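PDB 4TKT: AT-less polyketide synthase, which probably catalyses decarboxylative condensation, as a ketosynthase domain of an AT-less type I polyketide synthase for isomigrastatin, lengthening the growing polyketide chain. Local coordinates for residues P78-I83 against P603-A608; V461-A466 against E577-G582. All coordinates share one frame; numbering follows the deposited sequence.

Contact 1 of 2, residues P78-I83 against P603-A608; sequences PLFFGI and PGYPFA
An aromatic cluster of F80, F81, Y605 and F607 joins the loop 78-83, in the ketosynthase part of the chain, to the loop 603-608 near the C-terminal end of the chain. F80 meets both aromatic side chains of 603-608, which lie on the same side of its ring. Its CG lies anti to the backbone N (chi1 -178°), which directs the side chain toward 603-608. F80 CE1 sits over the centre of the Y605 ring, 3.7 Å from Y605 CZ, with the planes oblique at 40°. P606 CD packs on the opposite face of Y605. F607 meets F80 differently. It makes an edge-to-face pair with planes at 90°: its CE1 comes down over one face of F80, 3.6 Å from F80 CE2. The same F607 CE1 also lies 3.7 Å from F81 CZ, although those two rings barely overlap.

In the fold, 78-83 is a turn ahead of helix 85-89. The loop 603-608 has P606 at the centre of an inverse gamma turn. Y605 N bonds E107, and Y605 OH bonds the backbone N of F467. A leucine in place of Y605 would probably leave F467 N without its hydroxyl partner and F80 CE1 without the aromatic face beneath it. H103 adds another ring against F80, edge-to-face.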
loop_
_atom_site.group_PDB
_atom_site.type_symbol
_atom_site.label_atom_id
_atom_site.label_comp_id
_atom_site.label_asym_id
_atom_site.label_seq_id
_atom_site.Cartn_x
_atom_site.Cartn_y
_atom_site.Cartn_z
ATOM N N PRO A 78 12.479 -11.990 10.428
ATOM C CA PRO A 78 13.843 -11.481 10.230
ATOM C C PRO A 78 14.730 -12.380 9.359
ATOM O O PRO A 78 15.501 -11.865 8.548
ATOM C CB PRO A 78 14.394 -11.398 11.657
ATOM C CG PRO A 78 13.571 -12.359 12.444
ATOM C CD PRO A 78 12.204 -12.287 11.844
ATOM N N LEU A 79 14.622 -13.695 9.521
ATOM C CA LEU A 79 15.442 -14.626 8.745
ATOM C C LEU A 79 15.164 -14.492 7.253
ATOM O O LEU A 79 16.061 -14.652 6.424
ATOM C CB LEU A 79 15.199 -16.065 9.199
ATOM C CG LEU A 79 16.232 -16.661 10.156
ATOM C CD1 LEU A 79 16.667 -15.647 11.195
ATOM C CD2 LEU A 79 15.661 -17.893 10.831
ATOM N N PHE A 80 13.914 -14.195 6.920
ATOM C CA PHE A 80 13.521 -13.981 5.537
ATOM C C PHE A 80 14.301 -12.819 4.927
ATOM O O PHE A 80 14.678 -12.863 3.756
ATOM C CB PHE A 80 12.017 -13.723 5.450
ATOM C CG PHE A 80 11.509 -13.544 4.051
ATOM C CD1 PHE A 80 11.072 -14.631 3.316
ATOM C CD2 PHE A 80 11.457 -12.288 3.471
ATOM C CE1 PHE A 80 10.600 -14.471 2.030
ATOM C CE2 PHE A 80 10.989 -12.120 2.183
ATOM C CZ PHE A 80 10.559 -13.213 1.462
ATOM N N PHE A 81 14.553 -11.789 5.731
ATOM C CA PHE A 81 15.210 -10.579 5.246
ATOM C C PHE A 81 16.696 -10.526 5.587
ATOM O O PHE A 81 17.339 -9.491 5.421
ATOM C CB PHE A 81 14.513 -9.336 5.809
ATOM C CG PHE A 81 13.088 -9.196 5.370
ATOM C CD1 PHE A 81 12.783 -8.684 4.122
ATOM C CD2 PHE A 81 12.052 -9.580 6.204
ATOM C CE1 PHE A 81 11.470 -8.556 3.712
ATOM C CE2 PHE A 81 10.736 -9.458 5.800
ATOM C CZ PHE A 81 10.444 -8.943 4.553
ATOM N N GLY A 82 17.238 -11.640 6.064
ATOM C CA GLY A 82 18.649 -11.709 6.399
ATOM C C GLY A 82 19.006 -10.805 7.563
ATOM O O GLY A 82 20.127 -10.307 7.659
ATOM N N ILE A 83 18.041 -10.590 8.447
ATOM C CA ILE A 83 18.262 -9.792 9.645
ATOM C C ILE A 83 18.314 -10.703 10.863
ATOM O O ILE A 83 17.489 -11.602 11.002
ATOM C CB ILE A 83 17.155 -8.739 9.828
ATOM C CG1 ILE A 83 17.180 -7.740 8.670
ATOM C CG2 ILE A 83 17.307 -8.020 11.158
ATOM C CD1 ILE A 83 16.005 -6.778 8.663
ATOM N N PRO A 603 -1.785 -14.428 -4.082
ATOM C CA PRO A 603 -1.411 -14.251 -2.673
ATOM C C PRO A 603 0.092 -14.070 -2.472
ATOM O O PRO A 603 0.892 -14.731 -3.138
ATOM C CB PRO A 603 -1.891 -15.549 -2.022
ATOM C CG PRO A 603 -3.041 -15.972 -2.859
ATOM C CD PRO A 603 -2.703 -15.567 -4.267
ATOM N N GLY A 604 0.457 -13.172 -1.562
ATOM C CA GLY A 604 1.851 -12.899 -1.265
ATOM C C GLY A 604 2.451 -13.915 -0.316
ATOM O O GLY A 604 1.747 -14.782 0.200
ATOM N N TYR A 605 3.758 -13.808 -0.086
ATOM C CA TYR A 605 4.464 -14.723 0.805
ATOM C C TYR A 605 3.883 -14.688 2.216
ATOM O O TYR A 605 3.611 -13.615 2.753
ATOM C CB TYR A 605 5.958 -14.388 0.846
ATOM C CG TYR A 605 6.780 -15.362 1.662
ATOM C CD1 TYR A 605 6.971 -15.173 3.026
ATOM C CD2 TYR A 605 7.362 -16.475 1.068
ATOM C CE1 TYR A 605 7.716 -16.063 3.771
ATOM C CE2 TYR A 605 8.111 -17.369 1.808
ATOM C CZ TYR A 605 8.283 -17.159 3.157
ATOM O OH TYR A 605 9.026 -18.046 3.902
ATOM N N PRO A 606 3.694 -15.870 2.820
ATOM C CA PRO A 606 3.179 -15.998 4.186
ATOM C C PRO A 606 4.278 -15.827 5.231
ATOM O O PRO A 606 4.856 -16.817 5.686
ATOM C CB PRO A 606 2.619 -17.418 4.207
ATOM C CG PRO A 606 3.508 -18.165 3.259
ATOM C CD PRO A 606 3.919 -17.183 2.189
ATOM N N PHE A 607 4.559 -14.584 5.606
ATOM C CA PHE A 607 5.642 -14.298 6.539
ATOM C C PHE A 607 5.435 -14.992 7.878
ATOM O O PHE A 607 4.306 -15.124 8.355
ATOM C CB PHE A 607 5.785 -12.786 6.757
ATOM C CG PHE A 607 6.177 -12.029 5.522
ATOM C CD1 PHE A 607 7.444 -12.172 4.980
ATOM C CD2 PHE A 607 5.283 -11.171 4.905
ATOM C CE1 PHE A 607 7.807 -11.480 3.844
ATOM C CE2 PHE A 607 5.641 -10.475 3.769
ATOM C CZ PHE A 607 6.903 -10.629 3.237
ATOM N N ALA A 608 6.534 -15.449 8.469
ATOM C CA ALA A 608 6.515 -15.966 9.830
ATOM C C ALA A 608 6.069 -14.859 10.784
ATOM O O ALA A 608 6.497 -13.710 10.654
ATOM C CB ALA A 608 7.885 -16.499 10.218
#

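Contact 2 of 2, residues V461-A466 against E577-G582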
loop_
_atom_site.group_PDB
_atom_site.type_symbol
_atom_site.label_atom_id
_atom_site.label_comp_id
_atom_site.label_asym_id
_atom_site.label_seq_id
_atom_site.Cartn_x
_atom_site.Cartn_y
_atom_site.Cartn_z
ATOM N N VAL A 461 2.993 -25.566 -15.960
ATOM C CA VAL A 461 3.704 -25.999 -14.767
ATOM C C VAL A 461 3.630 -24.920 -13.682
ATOM O O VAL A 461 4.188 -23.833 -13.821
ATOM C CB VAL A 461 5.176 -26.356 -15.088
ATOM C CG1 VAL A 461 5.776 -25.360 -16.066
ATOM C CG2 VAL A 461 6.004 -26.456 -13.812
ATOM N N VAL A 462 2.907 -25.232 -12.610
ATOM C CA VAL A 462 2.721 -24.310 -11.498
ATOM C C VAL A 462 3.823 -24.509 -10.466
ATOM O O VAL A 462 4.061 -25.623 -10.005
ATOM C CB VAL A 462 1.341 -24.497 -10.829
ATOM C CG1 VAL A 462 1.224 -23.636 -9.581
ATOM C CG2 VAL A 462 0.228 -24.169 -11.810
ATOM N N VAL A 463 4.487 -23.419 -10.101
ATOM C CA VAL A 463 5.663 -23.486 -9.242
ATOM C C VAL A 463 5.465 -22.674 -7.957
ATOM O O VAL A 463 4.804 -21.635 -7.962
ATOM C CB VAL A 463 6.914 -23.004 -10.017
ATOM C CG1 VAL A 463 7.723 -21.988 -9.222
ATOM C CG2 VAL A 463 7.762 -24.187 -10.440
ATOM N N LEU A 464 6.030 -23.166 -6.857
ATOM C CA LEU A 464 5.853 -22.543 -5.550
ATOM C C LEU A 464 7.074 -22.781 -4.664
ATOM O O LEU A 464 7.563 -23.904 -4.570
ATOM C CB LEU A 464 4.598 -23.095 -4.874
ATOM C CG LEU A 464 3.681 -22.135 -4.123
ATOM C CD1 LEU A 464 3.233 -21.004 -5.032
ATOM C CD2 LEU A 464 2.480 -22.892 -3.579
ATOM N N SER A 465 7.568 -21.730 -4.015
ATOM C CA SER A 465 8.711 -21.880 -3.114
ATOM C C SER A 465 8.622 -20.975 -1.885
ATOM O O SER A 465 7.962 -19.937 -1.907
ATOM C CB SER A 465 10.019 -21.610 -3.864
ATOM O OG SER A 465 10.007 -20.338 -4.486
ATOM N N ALA A 466 9.295 -21.379 -0.812
ATOM C CA ALA A 466 9.316 -20.605 0.423
ATOM C C ALA A 466 10.572 -20.916 1.233
ATOM O O ALA A 466 11.407 -21.715 0.811
ATOM C CB ALA A 466 8.069 -20.876 1.246
ATOM N N GLU A 577 10.799 -31.341 -12.178
ATOM C CA GLU A 577 11.385 -32.172 -11.137
ATOM C C GLU A 577 12.792 -31.689 -10.808
ATOM O O GLU A 577 13.177 -31.621 -9.641
ATOM C CB GLU A 577 11.403 -33.639 -11.564
ATOM C CG GLU A 577 11.768 -34.600 -10.446
ATOM C CD GLU A 577 11.472 -36.045 -10.794
ATOM O OE1 GLU A 577 11.146 -36.324 -11.968
ATOM O OE2 GLU A 577 11.559 -36.903 -9.890
ATOM N N ALA A 578 13.548 -31.342 -11.845
ATOM C CA ALA A 578 14.911 -30.857 -11.675
ATOM C C ALA A 578 14.922 -29.547 -10.902
ATOM O O ALA A 578 15.758 -29.343 -10.023
ATOM C CB ALA A 578 15.585 -30.679 -13.022
ATOM N N TRP A 579 13.984 -28.666 -11.235
ATOM C CA TRP A 579 13.867 -27.380 -10.562
ATOM C C TRP A 579 13.560 -27.572 -9.081
ATOM O O TRP A 579 14.166 -26.933 -8.225
ATOM C CB TRP A 579 12.785 -26.523 -11.220
ATOM C CG TRP A 579 12.564 -25.219 -10.516
ATOM C CD1 TRP A 579 13.225 -24.044 -10.738
ATOM C CD2 TRP A 579 11.622 -24.960 -9.470
ATOM N NE1 TRP A 579 12.750 -23.069 -9.894
ATOM C CE2 TRP A 579 11.766 -23.605 -9.105
ATOM C CE3 TRP A 579 10.671 -25.740 -8.805
ATOM C CZ2 TRP A 579 10.995 -23.015 -8.107
ATOM C CZ3 TRP A 579 9.906 -25.152 -7.814
ATOM C CH2 TRP A 579 10.073 -23.804 -7.474
ATOM N N THR A 580 12.618 -28.463 -8.793
ATOM C CA THR A 580 12.247 -28.783 -7.421
ATOM C C THR A 580 13.454 -29.294 -6.638
ATOM O O THR A 580 13.584 -29.043 -5.441
ATOM C CB THR A 580 11.119 -29.828 -7.384
ATOM O OG1 THR A 580 10.006 -29.346 -8.144
ATOM C CG2 THR A 580 10.671 -30.099 -5.958
ATOM N N SER A 581 14.345 -29.996 -7.331
ATOM C CA SER A 581 15.547 -30.536 -6.708
ATOM C C SER A 581 16.582 -29.455 -6.423
ATOM O O SER A 581 17.572 -29.707 -5.737
ATOM C CB SER A 581 16.162 -31.621 -7.589
ATOM O OG SER A 581 15.273 -32.713 -7.729
ATOM N N GLY A 582 16.359 -28.258 -6.956
ATOM C CA GLY A 582 17.222 -27.129 -6.655
ATOM C C GLY A 582 17.863 -26.464 -7.859
ATOM O O GLY A 582 18.537 -25.444 -7.721
#
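W579 lays the six-membered ring of its indole against V463, and the two side chains come from opposite directions. V463 CG2 stands over one face of that ring, 3.7 Å from its centroid and 17° off the normal. This is a CH-pi contact. The methyl is shifted toward the rim, 3.5 Å from W579 CZ3. The other methyl, V463 CG1, reaches the far corner of the ring, 3.4 Å from W579 CH2. Both branches of the valine therefore touch the indole. W579 CG is anti to the backbone N (chi1 177°), which carries the indole from the helix toward the strand. At the ring edge, L464 O lies in plane, 3.8 Å from W579 CH2. No hydrogen bond crosses between the two segments. S465 CB is a more distant neighbour of the same corner, and S465 OG is bonded to M507 N. R510 makes a cation-pi contact with W579 and also bonds its backbone O. W587 meets the indole edge-to-face.

Past W579 the chain turns off in a Schellman motif, with G582 at positive phi. G582 N bonds W579 O at 2.9 Å, and S581 N and OG both bond E577 O, from opposite faces of its plane. Strand 460-466 is an edge strand of a three-stranded antiparallel sheet. Helix 573-580 packs on the face of that sheet, consistent with the alpha/beta KS-MAT linker fold of RhiE-like synthases.

Contact 2 is buried within the small alpha/beta unit built on the three-stranded sheet, probably the linker domain, and contact 1 is a partly buried join between that region and the ketosynthase body. Contact 2 is nested in the chain loop that contact 1 closes. Their centres are 19 Å apart, yet they touch: Y605 CE2 packs on A466 CB at 3.6 Å, at the end of strand 460-466. Helix 469-482 also meets both, through P606 and Y605 on one side and L464 and A466 on the other. Neither contact has a hydrogen bond between its segments. Contact 1 relies on several rings from two loops, whereas contact 2 sets one indole from a helix against aliphatic methyls on a strand.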